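PDB 3E0R: C3-degrading proteinase (CppA protein) from Streptococcus pneumoniae, which probably degrades complement component C3 and is built of two regions related to the glyoxalase clan. Local coordinates for residues A36-E40 with S41-S45; H122-D126 with I127-V131; L157-P160 with T161-S165; S170-G173 with A174-F178; L186-N190 with T191-D195. All coordinates share one frame; numbering follows the deposited sequence.

All five contacts are local turns or chain reversals. Interaction 1 is a surface hairpin at the edge of the eight-stranded sheet, about 30 Å from interaction 3, centre to centre. Interactions 2, 3 and 4 are partly buried and attach to the seven-stranded sheet. Interactions 3 and 4 share one beta-alpha-beta unit: L157 N lies 2.7 Å from D177 O, a probable hydrogen bond. Interaction 5, at the surface, belongs to a loop leading from the seven-stranded to the eight-stranded sheet and touches interaction 3 where T187 meets P160 and I163. Chemistry follows place: backbone bonding in 1, bonding to a carbonyl in 2, apolar contact in 3 and 4, and a turn with a bound water in 5.

Interaction 1. Residues A36-E40 with S41-S45; sequences ALLEE and SAFLS
The carbonyl oxygen of S45 is gripped twice from the facing strand: L37 N donates to S45 O at 2.8 Å with an almost straight N-H...O angle of 175°, and A36 CA sends a weaker C-H contact to the same oxygen. S45 N makes a longer bond to L38 O, 3.3 Å, and E40 N reaches F43 O only weakly, with a bent angle of 126°. These are the bonds of a beta hairpin, strands 35-39 and 43-47 joined through E40-A42, and strand 35-39 is an outermost strand of the eight-stranded sheet.

E39 and L44 form a non-hydrogen-bonded pair. L44 has CG anti to its backbone N (chi1 177°), and its CD1 is met by two residues: A36 CB at 3.8 Å and the carboxylate carbon CD of E39, also at 3.8 Å. E39 gets there by bending at chi2, and its OE1 goes on to a salt bridge with R21. The same arginine takes E40 O and S41 O, tying the turn to helix 21-31.

On the other face, L38 CB presses against S45 CB at 3.4 Å, tighter than usual. L38 CD2 comes in at the edge of the F43 ring, 4.3 Å from CE1. S45 OG finds its partner in E53 of the adjoining strand. The chemistry implies a hairpin held by apolar contacts on both faces as well as by its backbone bonds, with R21 binding the turn and probably offsetting the E25 carboxylate that lies close to that of E39.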
loop_
_atom_site.group_PDB
_atom_site.type_symbol
_atom_site.label_atom_id
_atom_site.label_comp_id
_atom_site.label_asym_id
_atom_site.label_seq_id
_atom_site.Cartn_x
_atom_site.Cartn_y
_atom_site.Cartn_z
ATOM N N ALA A 36 -12.626 8.057 -0.784
ATOM C CA ALA A 36 -12.539 8.133 0.662
ATOM C C ALA A 36 -13.709 7.351 1.135
ATOM O O ALA A 36 -14.852 7.658 0.744
ATOM C CB ALA A 36 -12.660 9.605 1.150
ATOM N N LEU A 37 -13.458 6.354 1.957
ATOM C CA LEU A 37 -14.510 5.495 2.397
ATOM C C LEU A 37 -15.016 5.929 3.764
ATOM O O LEU A 37 -16.195 5.991 4.030
ATOM C CB LEU A 37 -13.973 4.075 2.436
ATOM C CG LEU A 37 -13.316 3.563 1.160
ATOM C CD1 LEU A 37 -12.797 2.227 1.451
ATOM C CD2 LEU A 37 -14.290 3.545 0.002
ATOM N N LEU A 38 -14.080 6.231 4.625
ATOM C CA LEU A 38 -14.328 6.484 6.021
ATOM C C LEU A 38 -13.447 7.674 6.223
ATOM O O LEU A 38 -12.323 7.746 5.668
ATOM C CB LEU A 38 -13.807 5.327 6.879
ATOM C CG LEU A 38 -14.550 4.848 8.105
ATOM C CD1 LEU A 38 -16.037 4.585 7.750
ATOM C CD2 LEU A 38 -13.801 3.598 8.689
ATOM N N GLU A 39 -13.965 8.631 6.976
ATOM C CA GLU A 39 -13.199 9.801 7.290
ATOM C C GLU A 39 -13.200 9.963 8.779
ATOM O O GLU A 39 -14.002 10.705 9.355
ATOM C CB GLU A 39 -13.741 11.015 6.541
ATOM C CG GLU A 39 -12.934 11.318 5.272
ATOM C CD GLU A 39 -11.649 12.069 5.592
ATOM O OE1 GLU A 39 -10.903 11.592 6.480
ATOM O OE2 GLU A 39 -11.400 13.140 4.983
ATOM N N GLU A 40 -12.312 9.198 9.399
ATOM C CA GLU A 40 -12.018 9.376 10.798
ATOM C C GLU A 40 -10.952 10.464 10.922
ATOM O O GLU A 40 -10.399 10.910 9.927
ATOM C CB GLU A 40 -11.598 8.043 11.445
ATOM C CG GLU A 40 -12.635 7.527 12.432
ATOM C CD GLU A 40 -12.828 8.491 13.595
ATOM O OE1 GLU A 40 -13.832 9.234 13.598
ATOM O OE2 GLU A 40 -11.956 8.532 14.489
ATOM N N SER A 41 -10.692 10.909 12.141
ATOM C CA SER A 41 -9.684 11.945 12.393
ATOM C C SER A 41 -8.252 11.404 12.417
ATOM O O SER A 41 -7.314 12.106 12.040
ATOM C CB SER A 41 -9.953 12.630 13.730
ATOM O OG SER A 41 -11.270 13.157 13.788
ATOM N N ALA A 42 -8.085 10.180 12.907
ATOM C CA ALA A 42 -6.785 9.515 12.917
ATOM C C ALA A 42 -6.390 9.120 11.493
ATOM O O ALA A 42 -5.219 9.187 11.121
ATOM C CB ALA A 42 -6.830 8.278 13.839
ATOM N N PHE A 43 -7.377 8.722 10.691
ATOM C CA PHE A 43 -7.078 8.162 9.386
ATOM C C PHE A 43 -8.145 8.251 8.270
ATOM O O PHE A 43 -9.368 8.342 8.454
ATOM C CB PHE A 43 -6.551 6.704 9.522
ATOM C CG PHE A 43 -7.566 5.692 10.019
ATOM C CD1 PHE A 43 -8.779 5.459 9.329
ATOM C CD2 PHE A 43 -7.277 4.903 11.129
ATOM C CE1 PHE A 43 -9.699 4.506 9.766
ATOM C CE2 PHE A 43 -8.207 3.919 11.577
ATOM C CZ PHE A 43 -9.409 3.724 10.892
ATOM N N LEU A 44 -7.584 8.183 7.084
ATOM C CA LEU A 44 -8.289 8.129 5.868
ATOM C C LEU A 44 -8.279 6.662 5.334
ATOM O O LEU A 44 -7.218 5.997 5.125
ATOM C CB LEU A 44 -7.620 9.140 4.940
ATOM C CG LEU A 44 -8.131 9.265 3.509
ATOM C CD1 LEU A 44 -9.605 9.673 3.439
ATOM C CD2 LEU A 44 -7.204 10.225 2.767
ATOM N N SER A 45 -9.489 6.171 5.153
ATOM C CA SER A 45 -9.752 4.860 4.619
ATOM C C SER A 45 -9.950 5.083 3.150
ATOM O O SER A 45 -10.856 5.780 2.796
ATOM C CB SER A 45 -11.049 4.290 5.257
ATOM O OG SER A 45 -11.293 2.945 4.894
#

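Interaction 2. Residues H122-D126 with I127-V131; sequences HAEDD and IASLV
The chain turns at D126 into a short 3-10 segment, 127-129, with S129 N donating to D126 O at 3.1 Å and L130 N to I127 O at 3.2 Å. D126 O carries a second bond, from the S129 hydroxyl: OG lies 3.0 Å away and approaches almost in line with the carbonyl (168°), whereas the S129 amide comes from above the carbonyl plane. A chi1 of 68° swings OG back over the turn to make this possible. The D126 carboxylate also lies near A128 N, but its OD1 is crowded in the model and that bond is doubtful.

This loop leaves strand 118-122 and carries the chain past 107-112 and 99-102 to strand 131-132, an outer strand of the seven-stranded sheet. At its start the I127 CG2 methyl lies over one face of the H122 imidazole in a CH-pi contact; the carbons are modelled too close for the spacing to be trusted. The ring's ND1 accepts E124 N at 2.9 Å, the donor tilted 19° out of the ring plane. E124 bends at chi2, laying its CG 3.5 Å from L130 CD2 and 3.6 Å from S129 OG, while its OE1 accepts the backbone N of N105.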
loop_
_atom_site.group_PDB
_atom_site.type_symbol
_atom_site.label_atom_id
_atom_site.label_comp_id
_atom_site.label_asym_id
_atom_site.label_seq_id
_atom_site.Cartn_x
_atom_site.Cartn_y
_atom_site.Cartn_z
ATOM N N HIS A 122 -0.913 0.711 -12.993
ATOM C CA HIS A 122 -0.812 -0.034 -14.213
ATOM C C HIS A 122 -2.073 -0.858 -14.391
ATOM O O HIS A 122 -2.929 -0.868 -13.553
ATOM C CB HIS A 122 0.443 -0.928 -14.184
ATOM C CG HIS A 122 0.274 -2.157 -13.352
ATOM N ND1 HIS A 122 -0.165 -3.356 -13.877
ATOM C CD2 HIS A 122 0.465 -2.375 -12.033
ATOM C CE1 HIS A 122 -0.257 -4.255 -12.907
ATOM N NE2 HIS A 122 0.110 -3.684 -11.776
ATOM N N ALA A 123 -2.157 -1.573 -15.501
ATOM C CA ALA A 123 -3.344 -2.339 -15.835
ATOM C C ALA A 123 -2.996 -3.721 -16.396
ATOM O O ALA A 123 -3.824 -4.314 -17.102
ATOM C CB ALA A 123 -4.163 -1.551 -16.834
ATOM N N GLU A 124 -1.799 -4.239 -16.067
ATOM C CA GLU A 124 -1.205 -5.403 -16.745
ATOM C C GLU A 124 -1.432 -6.652 -15.922
ATOM O O GLU A 124 -1.509 -6.580 -14.685
ATOM C CB GLU A 124 0.310 -5.248 -16.929
ATOM C CG GLU A 124 0.807 -4.080 -17.800
ATOM C CD GLU A 124 0.104 -3.934 -19.180
ATOM O OE1 GLU A 124 -0.339 -4.950 -19.822
ATOM O OE2 GLU A 124 -0.002 -2.754 -19.598
ATOM N N ASP A 125 -1.536 -7.799 -16.606
ATOM C CA ASP A 125 -1.568 -9.103 -15.917
ATOM C C ASP A 125 -0.128 -9.515 -15.537
ATOM O O ASP A 125 0.099 -10.463 -14.788
ATOM C CB ASP A 125 -2.241 -10.191 -16.759
ATOM C CG ASP A 125 -3.461 -9.689 -17.513
ATOM O OD1 ASP A 125 -4.582 -10.189 -17.254
ATOM O OD2 ASP A 125 -3.292 -8.805 -18.380
ATOM N N ASP A 126 0.840 -8.773 -16.048
ATOM C CA ASP A 126 2.215 -8.963 -15.686
ATOM C C ASP A 126 2.915 -7.632 -15.895
ATOM O O ASP A 126 3.161 -7.216 -17.031
ATOM C CB ASP A 126 2.805 -10.067 -16.563
ATOM C CG ASP A 126 4.343 -10.100 -16.559
ATOM O OD1 ASP A 126 4.992 -9.555 -15.623
ATOM O OD2 ASP A 126 4.890 -10.697 -17.520
ATOM N N ILE A 127 3.236 -6.964 -14.796
ATOM C CA ILE A 127 3.922 -5.663 -14.865
ATOM C C ILE A 127 5.337 -5.757 -15.524
ATOM O O ILE A 127 5.967 -4.740 -15.812
ATOM C CB ILE A 127 3.961 -4.933 -13.447
ATOM C CG1 ILE A 127 5.164 -5.380 -12.583
ATOM C CG2 ILE A 127 2.722 -5.211 -12.662
ATOM C CD1 ILE A 127 5.004 -5.050 -11.094
ATOM N N ALA A 128 5.820 -6.968 -15.779
ATOM C CA ALA A 128 7.104 -7.172 -16.472
ATOM C C ALA A 128 7.037 -6.902 -18.014
ATOM O O ALA A 128 8.056 -6.814 -18.681
ATOM C CB ALA A 128 7.606 -8.556 -16.181
ATOM N N SER A 129 5.827 -6.756 -18.556
ATOM C CA SER A 129 5.618 -6.284 -19.935
ATOM C C SER A 129 5.751 -4.749 -20.071
ATOM O O SER A 129 5.782 -4.226 -21.181
ATOM C CB SER A 129 4.227 -6.726 -20.448
ATOM O OG SER A 129 3.179 -6.053 -19.748
ATOM N N LEU A 130 5.813 -4.018 -18.966
ATOM C CA LEU A 130 5.934 -2.555 -19.066
ATOM C C LEU A 130 7.275 -2.124 -19.686
ATOM O O LEU A 130 8.330 -2.561 -19.241
ATOM C CB LEU A 130 5.743 -1.855 -17.702
ATOM C CG LEU A 130 4.419 -1.997 -16.967
ATOM C CD1 LEU A 130 4.476 -1.288 -15.562
ATOM C CD2 LEU A 130 3.214 -1.507 -17.834
ATOM N N VAL A 131 7.183 -1.270 -20.716
ATOM C CA VAL A 131 8.315 -0.596 -21.378
ATOM C C VAL A 131 8.219 0.938 -21.185
ATOM O O VAL A 131 7.211 1.566 -21.486
ATOM C CB VAL A 131 8.334 -0.864 -22.915
ATOM C CG1 VAL A 131 8.606 -2.340 -23.254
ATOM C CG2 VAL A 131 7.027 -0.419 -23.533
#

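Interaction 3. Residues L157-P160 with T161-S165; sequences LHLP and TDIES
This is an apolar contact round a chain reversal, where strand 151-159 runs out and the loop toward helix 169-172 begins. It lies within the beta-alpha-beta unit of strand 151-159, helix 169-172 and strand 176-180, whose two strands are parallel neighbours in the seven-stranded sheet. The two segments share no hydrogen bond; what meets is carbon.

I163 is the residue that folds back. Its CG1 sits between backbone N and carbonyl carbon (chi1 79°), and the chain then extends, so the branch reaches both L159 and P160. The terminal CD1 of I163 meets L159 CD1 at 3.9 Å, while I163 CG1 rests 3.9 Å from P160 CD on the proline ring. Both approaches are oblique.

L159, with CG anti to its backbone N (chi1 -167°), spreads its two methyls over different parts of the loop: CD1 takes I163, and CD2 lies 4.0 Å from S165 N and 4.2 Å from S165 CB. S165 spends its hydroxyl elsewhere, on L167 N and D233. Beyond the loop, F178 of strand 176-180 touches both L159 and S165, and T187 covers P160.

The reversal also brings two carbonyl oxygens together, P160 O and I163 O at 3.2 Å, an acceptor pair that should be mildly unfavourable. D162 OD1 comes up beside the proline, 3.4 Å from P160 CB.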
loop_
_atom_site.group_PDB
_atom_site.type_symbol
_atom_site.label_atom_id
_atom_site.label_comp_id
_atom_site.label_asym_id
_atom_site.label_seq_id
_atom_site.Cartn_x
_atom_site.Cartn_y
_atom_site.Cartn_z
ATOM N N LEU A 157 8.215 -4.806 -0.790
ATOM C CA LEU A 157 8.709 -4.410 0.517
ATOM C C LEU A 157 10.186 -4.632 0.599
ATOM O O LEU A 157 10.654 -5.657 0.185
ATOM C CB LEU A 157 8.005 -5.199 1.610
ATOM C CG LEU A 157 6.484 -5.032 1.720
ATOM C CD1 LEU A 157 5.968 -5.738 2.930
ATOM C CD2 LEU A 157 6.034 -3.566 1.748
ATOM N N HIS A 158 10.920 -3.655 1.138
ATOM C CA HIS A 158 12.344 -3.752 1.329
ATOM C C HIS A 158 12.643 -4.431 2.675
ATOM O O HIS A 158 12.210 -3.969 3.747
ATOM C CB HIS A 158 12.989 -2.352 1.281
ATOM C CG HIS A 158 13.162 -1.788 -0.101
ATOM N ND1 HIS A 158 12.815 -0.496 -0.418
ATOM C CD2 HIS A 158 13.701 -2.320 -1.223
ATOM C CE1 HIS A 158 13.107 -0.262 -1.683
ATOM N NE2 HIS A 158 13.652 -1.352 -2.196
ATOM N N LEU A 159 13.372 -5.543 2.608
ATOM C CA LEU A 159 13.642 -6.386 3.800
ATOM C C LEU A 159 15.144 -6.661 3.928
ATOM O O LEU A 159 15.754 -7.200 2.993
ATOM C CB LEU A 159 12.848 -7.702 3.734
ATOM C CG LEU A 159 12.748 -8.590 5.002
ATOM C CD1 LEU A 159 11.873 -7.965 6.112
ATOM C CD2 LEU A 159 12.229 -9.994 4.678
ATOM N N PRO A 160 15.744 -6.313 5.085
ATOM C CA PRO A 160 17.188 -6.610 5.234
ATOM C C PRO A 160 17.498 -8.100 5.119
ATOM O O PRO A 160 16.609 -8.936 5.308
ATOM C CB PRO A 160 17.537 -6.077 6.632
ATOM C CG PRO A 160 16.365 -5.202 7.036
ATOM C CD PRO A 160 15.174 -5.687 6.294
ATOM N N THR A 161 18.751 -8.435 4.805
ATOM C CA THR A 161 19.097 -9.831 4.554
ATOM C C THR A 161 19.224 -10.606 5.855
ATOM O O THR A 161 19.009 -11.822 5.863
ATOM C CB THR A 161 20.381 -9.994 3.682
ATOM O OG1 THR A 161 21.503 -9.380 4.327
ATOM C CG2 THR A 161 20.169 -9.398 2.287
ATOM N N ASP A 162 19.508 -9.893 6.953
ATOM C CA ASP A 162 19.775 -10.528 8.265
ATOM C C ASP A 162 18.523 -10.788 9.098
ATOM O O ASP A 162 18.609 -11.405 10.162
ATOM C CB ASP A 162 20.780 -9.704 9.093
ATOM C CG ASP A 162 20.288 -8.269 9.392
ATOM O OD1 ASP A 162 19.163 -7.907 8.982
ATOM O OD2 ASP A 162 21.046 -7.491 10.037
ATOM N N ILE A 163 17.373 -10.325 8.634
ATOM C CA ILE A 163 16.116 -10.688 9.256
ATOM C C ILE A 163 15.162 -11.414 8.286
ATOM O O ILE A 163 15.257 -11.294 7.068
ATOM C CB ILE A 163 15.400 -9.452 9.929
ATOM C CG1 ILE A 163 14.681 -8.589 8.910
ATOM C CG2 ILE A 163 16.382 -8.593 10.754
ATOM C CD1 ILE A 163 13.620 -7.741 9.546
ATOM N N GLU A 164 14.250 -12.171 8.885
ATOM C CA GLU A 164 13.211 -12.908 8.203
ATOM C C GLU A 164 11.861 -12.356 8.653
ATOM O O GLU A 164 11.664 -12.036 9.820
ATOM C CB GLU A 164 13.320 -14.389 8.571
ATOM C CG GLU A 164 14.304 -15.185 7.694
ATOM C CD GLU A 164 13.638 -15.718 6.415
ATOM O OE1 GLU A 164 12.822 -16.667 6.521
ATOM O OE2 GLU A 164 13.921 -15.192 5.309
ATOM N N SER A 165 10.936 -12.224 7.714
ATOM C CA SER A 165 9.591 -11.851 8.041
ATOM C C SER A 165 8.868 -13.071 8.622
ATOM O O SER A 165 9.126 -14.218 8.244
ATOM C CB SER A 165 8.850 -11.333 6.814
ATOM O OG SER A 165 7.473 -11.177 7.099
#

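Interaction 4. Residues S170-G173 with A174-F178; sequences SEIG and ASLDF
Apolar contacts carry most of this turn, and I172 makes them. Its CB faces L176 CB at 3.9 Å. Farther out, I172 CD1 reaches the F178 ring, 3.5 Å from CE2, with the two side chains crossing at about a right angle. CG1 of I172 stands between backbone N and carbonyl carbon (chi1 75°) and the rest of the chain is extended, which carries CD1 past the L176 backbone, 3.9 Å from L176 O, and on to the ring. L176 itself lays CD2 over one face of F178, 3.7 Å above the ring plane and offset toward the rim.

The turn closes the beta-alpha-beta unit that runs from strand 151-159 through the weakly bonded helix 169-172 into strand 176-180. L167 packs beside both I172 and L176, while L157 and L159 of the neighbouring strand lie against F178.

Polar contact is slight. L176 N gives I172 O a weak hydrogen bond, 3.5 Å long and bent to 130°. In the backbone, G173 is the first residue to leave the helical conformation; its positive phi of 47° is one that glycine adopts easily, and it swings the chain round through A174 and S175 into the strand.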
loop_
_atom_site.group_PDB
_atom_site.type_symbol
_atom_site.label_atom_id
_atom_site.label_comp_id
_atom_site.label_asym_id
_atom_site.label_seq_id
_atom_site.Cartn_x
_atom_site.Cartn_y
_atom_site.Cartn_z
ATOM N N SER A 170 3.898 -18.652 1.339
ATOM C CA SER A 170 2.699 -19.491 1.266
ATOM C C SER A 170 1.460 -18.616 1.443
ATOM O O SER A 170 0.530 -18.680 0.629
ATOM C CB SER A 170 2.722 -20.573 2.363
ATOM O OG SER A 170 4.031 -20.793 2.859
ATOM N N GLU A 171 1.491 -17.792 2.501
ATOM C CA GLU A 171 0.363 -16.965 2.928
ATOM C C GLU A 171 0.263 -15.748 2.023
ATOM O O GLU A 171 -0.747 -15.550 1.339
ATOM C CB GLU A 171 0.560 -16.456 4.369
ATOM C CG GLU A 171 1.047 -17.474 5.441
ATOM C CD GLU A 171 1.816 -16.800 6.626
ATOM O OE1 GLU A 171 2.292 -15.654 6.482
ATOM O OE2 GLU A 171 1.960 -17.441 7.695
ATOM N N ILE A 172 1.332 -14.943 2.009
ATOM C CA ILE A 172 1.318 -13.605 1.387
ATOM C C ILE A 172 1.240 -13.569 -0.143
ATOM O O ILE A 172 1.172 -12.477 -0.736
ATOM C CB ILE A 172 2.528 -12.749 1.833
ATOM C CG1 ILE A 172 3.828 -13.228 1.134
ATOM C CG2 ILE A 172 2.589 -12.728 3.355
ATOM C CD1 ILE A 172 5.101 -12.622 1.692
ATOM N N GLY A 173 1.264 -14.739 -0.771
ATOM C CA GLY A 173 0.972 -14.857 -2.178
ATOM C C GLY A 173 1.696 -13.833 -3.026
ATOM O O GLY A 173 2.877 -13.546 -2.783
ATOM N N ALA A 174 0.960 -13.297 -4.008
ATOM C CA ALA A 174 1.455 -12.314 -4.965
ATOM C C ALA A 174 1.250 -10.848 -4.516
ATOM O O ALA A 174 1.864 -9.932 -5.092
ATOM C CB ALA A 174 0.778 -12.544 -6.351
ATOM N N SER A 175 0.388 -10.625 -3.519
ATOM C CA SER A 175 0.131 -9.278 -2.969
ATOM C C SER A 175 1.389 -8.649 -2.409
ATOM O O SER A 175 1.478 -7.427 -2.346
ATOM C CB SER A 175 -0.902 -9.320 -1.843
ATOM O OG SER A 175 -2.122 -9.822 -2.314
ATOM N N LEU A 176 2.360 -9.480 -2.034
ATOM C CA LEU A 176 3.551 -9.003 -1.342
ATOM C C LEU A 176 4.883 -9.598 -1.839
ATOM O O LEU A 176 5.099 -10.782 -1.786
ATOM C CB LEU A 176 3.358 -9.341 0.091
ATOM C CG LEU A 176 3.654 -8.257 1.057
ATOM C CD1 LEU A 176 2.683 -8.362 2.291
ATOM C CD2 LEU A 176 5.234 -8.387 1.310
ATOM N N ASP A 177 5.760 -8.730 -2.323
ATOM C CA ASP A 177 7.047 -9.103 -2.871
ATOM C C ASP A 177 8.158 -8.532 -1.981
ATOM O O ASP A 177 8.201 -7.321 -1.793
ATOM C CB ASP A 177 7.130 -8.487 -4.263
ATOM C CG ASP A 177 8.059 -9.205 -5.149
ATOM O OD1 ASP A 177 8.066 -10.459 -5.052
ATOM O OD2 ASP A 177 8.760 -8.541 -5.974
ATOM N N PHE A 178 9.053 -9.372 -1.444
ATOM C CA PHE A 178 10.154 -8.873 -0.606
ATOM C C PHE A 178 11.419 -8.660 -1.426
ATOM O O PHE A 178 11.904 -9.564 -2.063
ATOM C CB PHE A 178 10.481 -9.816 0.558
ATOM C CG PHE A 178 9.511 -9.751 1.673
ATOM C CD1 PHE A 178 9.402 -8.609 2.445
ATOM C CD2 PHE A 178 8.681 -10.826 1.964
ATOM C CE1 PHE A 178 8.492 -8.542 3.480
ATOM C CE2 PHE A 178 7.756 -10.745 3.002
ATOM C CZ PHE A 178 7.680 -9.628 3.765
#

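Interaction 5. Residues L186-N190 with T191-D195; sequences LTVDN and TVTWD
D189 O accepts V192 N at 2.9 Å, closing a type I beta turn from D189 to V192; the amide comes from above the carbonyl plane. The D189 side chain adds one sound bond to the turn, through OD2. With CG anti to its backbone N (chi1 -175°), the carboxylate swings forward over the turn, where T191 OG1 donates to D189 OD2 at 2.9 Å, striking it from well above the carboxylate plane (63° out of it). OD1 adds only a weak, bent bond from N190 N at 3.0 Å, and has K232 as a distant, weak ion-pair partner.

The turn sits in the long loop between strand 176-180 of the seven-stranded sheet and strand 196-203 of the eight-stranded one, so it belongs to a connection that carries the chain from one sheet to the other. Two nearby carbonyls, N190 O in the turn and T193 O just after it, share partners: K17 NZ bonds to both, and one water donates to N190 O at 3.0 Å and to T193 O at 2.8 Å. The same water lies 2.9 Å from T193 OG1, linking the hydroxyl to the pair. V188 O, just before the turn, accepts from K73 NZ, and the D195 carboxylate takes the backbone amides of K73 and L74.

Apolar contact comes from V188. Its CG2 presses on V192, 3.4 Å from CB, closer than usual, while CG1 points tip to tip at T193, 3.5 Å from OG1.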
loop_
_atom_site.group_PDB
_atom_site.type_symbol
_atom_site.label_atom_id
_atom_site.label_comp_id
_atom_site.label_asym_id
_atom_site.label_seq_id
_atom_site.Cartn_x
_atom_site.Cartn_y
_atom_site.Cartn_z
ATOM N N LEU A 186 15.056 0.489 7.908
ATOM C CA LEU A 186 14.291 -0.653 7.399
ATOM C C LEU A 186 13.680 -1.507 8.491
ATOM O O LEU A 186 12.808 -2.327 8.222
ATOM C CB LEU A 186 15.188 -1.536 6.515
ATOM C CG LEU A 186 15.510 -1.067 5.105
ATOM C CD1 LEU A 186 16.400 -2.127 4.399
ATOM C CD2 LEU A 186 14.207 -0.773 4.377
ATOM N N THR A 187 14.172 -1.359 9.723
ATOM C CA THR A 187 13.572 -2.021 10.903
ATOM C C THR A 187 13.208 -1.064 12.072
ATOM O O THR A 187 12.887 -1.516 13.182
ATOM C CB THR A 187 14.486 -3.143 11.407
ATOM O OG1 THR A 187 15.625 -2.577 12.066
ATOM C CG2 THR A 187 14.941 -4.046 10.232
ATOM N N VAL A 188 13.179 0.240 11.807
ATOM C CA VAL A 188 12.906 1.253 12.839
ATOM C C VAL A 188 11.483 1.092 13.460
ATOM O O VAL A 188 10.513 0.739 12.776
ATOM C CB VAL A 188 13.112 2.706 12.237
ATOM C CG1 VAL A 188 11.969 3.106 11.326
ATOM C CG2 VAL A 188 13.274 3.733 13.286
ATOM N N ASP A 189 11.343 1.357 14.753
ATOM C CA ASP A 189 10.014 1.421 15.336
ATOM C C ASP A 189 9.070 2.340 14.493
ATOM O O ASP A 189 9.481 3.415 14.027
ATOM C CB ASP A 189 10.087 1.900 16.784
ATOM C CG ASP A 189 8.743 1.864 17.466
ATOM O OD1 ASP A 189 7.944 0.945 17.154
ATOM O OD2 ASP A 189 8.485 2.729 18.327
ATOM N N ASN A 190 7.818 1.911 14.324
ATOM C CA ASN A 190 6.940 2.513 13.331
ATOM C C ASN A 190 6.418 3.904 13.641
ATOM O O ASN A 190 5.789 4.545 12.785
ATOM C CB ASN A 190 5.792 1.567 12.935
ATOM C CG ASN A 190 4.727 1.394 13.998
ATOM O OD1 ASN A 190 3.577 1.196 13.654
ATOM N ND2 ASN A 190 5.098 1.371 15.255
ATOM N N THR A 191 6.687 4.362 14.860
ATOM C CA THR A 191 6.428 5.725 15.266
ATOM C C THR A 191 7.545 6.681 14.809
ATOM O O THR A 191 7.372 7.897 14.869
ATOM C CB THR A 191 6.385 5.797 16.789
ATOM O OG1 THR A 191 7.608 5.251 17.286
ATOM C CG2 THR A 191 5.230 4.991 17.340
ATOM N N VAL A 192 8.686 6.147 14.375
ATOM C CA VAL A 192 9.870 6.989 14.182
ATOM C C VAL A 192 9.822 7.781 12.849
ATOM O O VAL A 192 10.261 8.971 12.814
ATOM C CB VAL A 192 11.227 6.192 14.389
ATOM C CG1 VAL A 192 12.463 7.050 14.005
ATOM C CG2 VAL A 192 11.353 5.662 15.867
ATOM N N THR A 193 9.281 7.144 11.805
ATOM C CA THR A 193 9.382 7.622 10.419
ATOM C C THR A 193 8.028 7.598 9.752
ATOM O O THR A 193 7.147 6.879 10.224
ATOM C CB THR A 193 10.345 6.721 9.574
ATOM O OG1 THR A 193 9.882 5.358 9.649
ATOM C CG2 THR A 193 11.854 6.838 10.072
ATOM N N TRP A 194 7.860 8.360 8.665
ATOM C CA TRP A 194 6.685 8.213 7.727
ATOM C C TRP A 194 6.906 7.080 6.758
ATOM O O TRP A 194 7.706 7.198 5.827
ATOM C CB TRP A 194 6.413 9.525 6.956
ATOM C CG TRP A 194 5.912 10.655 7.870
ATOM C CD1 TRP A 194 4.687 10.726 8.495
ATOM C CD2 TRP A 194 6.640 11.837 8.289
ATOM N NE1 TRP A 194 4.612 11.864 9.264
ATOM C CE2 TRP A 194 5.779 12.579 9.131
ATOM C CE3 TRP A 194 7.910 12.357 7.992
ATOM C CZ2 TRP A 194 6.154 13.782 9.696
ATOM C CZ3 TRP A 194 8.285 13.562 8.552
ATOM C CH2 TRP A 194 7.405 14.264 9.403
ATOM N N ASP A 195 6.264 5.940 6.976
ATOM C CA ASP A 195 6.545 4.744 6.141
ATOM C C ASP A 195 5.361 3.826 6.264
ATOM O O ASP A 195 4.433 4.173 6.944
ATOM C CB ASP A 195 7.798 4.008 6.657
ATOM C CG ASP A 195 8.478 3.119 5.581
ATOM O OD1 ASP A 195 7.908 2.779 4.506
ATOM O OD2 ASP A 195 9.632 2.800 5.837
HETATM O O HOH W 1 7.403 4.052 10.291
#